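Local coordinates for protein transcriptional regulator, MarR family (Neisseria meningitidis serogroup B, PDB 3G3Z) that probably binds DNA and regulates transcription as a dimeric winged-helix regulator of the MarR family, at residues 23-29 and 102-106. Sequence-based numbering, arbitrary orientation.
Sequences WIGQQDL and LTESA
Gln27, in the C-terminal turn of helix 5-25, comes nearest to Leu102 of helix 93-117, their CA atoms 7.1 Å apart. Asp28, the first residue to leave helical phi/psi, has a positive phi of 69° in a Schellman motif, and beyond it Leu29 turns its side chain back to the other helix. Trp23 reaches across with CG anti to the backbone N (chi1 178°), bringing the six-membered part of the indole against Ala106, where CH2 lies 3.6 Å from Ala106 CB. A water at the indole edge links the two helices: it lies in the ring plane, accepts from Trp23 NE1 at 2.9 Å and donates to Ser105 O. In this MarR-family chain the contact joins helix 5-25 to helix 93-117, long helices that flank the winged helix-turn-helix region in sequence, close to the dimer interface, where Ile140 of the second subunit packs on Trp23. Gln27 folds back at chi2 (-48°), so that its NE2 sits over one face of the indole, toward the rim, and gives Trp23 O a nearly straight bond of 2.9 Å. That bond, in the plane of the amide, holds its orientation and leaves OE1 facing Ser105 OG, also 2.9 Å away, although the hydroxyl proton has backbone carbonyls within reach as well. Leu102 CD1 lies 3.7 Å from Gln27 CG, and its other methyl, CD2, meets Leu29 CD1 tip to tip at 3.9 Å.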
loop_
_atom_site.group_PDB
_atom_site.type_symbol
_atom_site.label_atom_id
_atom_site.label_comp_id
_atom_site.label_asym_id
_atom_site.label_seq_id
_atom_site.Cartn_x
_atom_site.Cartn_y
_atom_site.Cartn_z
ATOM N N TRP A 23 2.907 -11.231 -3.409
ATOM C CA TRP A 23 4.133 -11.865 -3.884
ATOM C C TRP A 23 5.059 -12.224 -2.713
ATOM O O TRP A 23 5.560 -13.343 -2.641
ATOM C CB TRP A 23 4.878 -10.990 -4.899
ATOM C CG TRP A 23 6.136 -11.634 -5.310
ATOM C CD1 TRP A 23 6.291 -12.598 -6.265
ATOM C CD2 TRP A 23 7.434 -11.425 -4.738
ATOM N NE1 TRP A 23 7.607 -12.978 -6.344
ATOM C CE2 TRP A 23 8.328 -12.280 -5.412
ATOM C CE3 TRP A 23 7.926 -10.596 -3.724
ATOM C CZ2 TRP A 23 9.689 -12.326 -5.105
ATOM C CZ3 TRP A 23 9.273 -10.641 -3.423
ATOM C CH2 TRP A 23 10.137 -11.495 -4.107
ATOM N N ILE A 24 5.279 -11.274 -1.806
ATOM C CA ILE A 24 6.093 -11.506 -0.616
ATOM C C ILE A 24 5.563 -12.717 0.155
ATOM O O ILE A 24 6.346 -13.558 0.615
ATOM C CB ILE A 24 6.140 -10.262 0.324
ATOM C CG1 ILE A 24 6.924 -9.114 -0.332
ATOM C CG2 ILE A 24 6.763 -10.629 1.661
ATOM C CD1 ILE A 24 7.000 -7.797 0.491
ATOM N N GLY A 25 4.236 -12.806 0.272
ATOM C CA GLY A 25 3.591 -13.890 1.015
ATOM C C GLY A 25 3.819 -15.245 0.369
ATOM O O GLY A 25 3.851 -16.263 1.056
ATOM N N GLN A 26 3.978 -15.246 -0.958
ATOM C CA GLN A 26 4.264 -16.462 -1.729
ATOM C C GLN A 26 5.691 -16.965 -1.540
ATOM O O GLN A 26 6.026 -18.068 -2.002
ATOM C CB GLN A 26 3.956 -16.273 -3.226
ATOM C CG GLN A 26 2.472 -16.034 -3.547
ATOM C CD GLN A 26 1.558 -17.121 -2.995
ATOM O OE1 GLN A 26 1.522 -18.245 -3.502
ATOM N NE2 GLN A 26 0.825 -16.794 -1.944
ATOM N N GLN A 27 6.527 -16.156 -0.884
ATOM C CA GLN A 27 7.860 -16.593 -0.453
ATOM C C GLN A 27 7.775 -17.148 0.972
ATOM O O GLN A 27 8.787 -17.508 1.566
ATOM C CB GLN A 27 8.903 -15.458 -0.531
ATOM C CG GLN A 27 8.810 -14.553 -1.778
ATOM C CD GLN A 27 8.685 -15.318 -3.092
ATOM O OE1 GLN A 27 9.607 -16.026 -3.506
ATOM N NE2 GLN A 27 7.551 -15.149 -3.769
ATOM N N ASP A 28 6.548 -17.221 1.493
ATOM C CA ASP A 28 6.262 -17.685 2.854
ATOM C C ASP A 28 6.760 -16.693 3.911
ATOM O O ASP A 28 7.042 -17.055 5.061
ATOM C CB ASP A 28 6.767 -19.121 3.081
ATOM C CG ASP A 28 5.818 -20.171 2.513
ATOM O OD1 ASP A 28 4.752 -19.795 1.984
ATOM O OD2 ASP A 28 6.129 -21.377 2.607
ATOM N N LEU A 29 6.819 -15.422 3.508
ATOM C CA LEU A 29 7.260 -14.355 4.396
ATOM C C LEU A 29 6.186 -13.281 4.532
ATOM O O LEU A 29 5.037 -13.462 4.118
ATOM C CB LEU A 29 8.604 -13.765 3.901
ATOM C CG LEU A 29 9.809 -14.715 3.966
ATOM C CD1 LEU A 29 10.938 -14.253 3.058
ATOM C CD2 LEU A 29 10.316 -14.886 5.399
ATOM N N LEU A 102 15.516 -16.012 -1.672
ATOM C CA LEU A 102 14.633 -14.852 -1.684
ATOM C C LEU A 102 15.102 -13.803 -2.677
ATOM O O LEU A 102 14.302 -13.284 -3.446
ATOM C CB LEU A 102 14.483 -14.236 -0.285
ATOM C CG LEU A 102 13.601 -12.989 -0.227
ATOM C CD1 LEU A 102 12.137 -13.374 -0.580
ATOM C CD2 LEU A 102 13.680 -12.321 1.142
ATOM N N THR A 103 16.396 -13.487 -2.668
ATOM C CA THR A 103 16.923 -12.528 -3.641
ATOM C C THR A 103 16.757 -13.061 -5.057
ATOM O O THR A 103 16.457 -12.304 -5.984
ATOM C CB THR A 103 18.395 -12.193 -3.394
ATOM O OG1 THR A 103 19.171 -13.398 -3.434
ATOM C CG2 THR A 103 18.551 -11.528 -2.040
ATOM N N GLU A 104 16.923 -14.367 -5.218
ATOM C CA GLU A 104 16.795 -14.966 -6.541
ATOM C C GLU A 104 15.373 -14.884 -7.088
ATOM O O GLU A 104 15.174 -14.490 -8.233
ATOM C CB GLU A 104 17.313 -16.402 -6.547
ATOM C CG GLU A 104 18.816 -16.477 -6.570
ATOM C CD GLU A 104 19.329 -17.874 -6.279
ATOM O OE1 GLU A 104 18.990 -18.803 -7.047
ATOM O OE2 GLU A 104 20.073 -18.039 -5.287
ATOM N N SER A 105 14.388 -15.249 -6.268
ATOM C CA SER A 105 12.987 -15.153 -6.682
ATOM C C SER A 105 12.559 -13.709 -6.907
ATOM O O SER A 105 11.765 -13.439 -7.808
ATOM C CB SER A 105 12.046 -15.843 -5.692
ATOM O OG SER A 105 12.329 -15.452 -4.373
ATOM N N ALA A 106 13.096 -12.794 -6.097
ATOM C CA ALA A 106 12.847 -11.355 -6.270
ATOM C C ALA A 106 13.383 -10.856 -7.598
ATOM O O ALA A 106 12.697 -10.108 -8.303
ATOM C CB ALA A 106 13.453 -10.563 -5.132
HETATM O O HOH W 1 9.124 -14.766 -8.124
#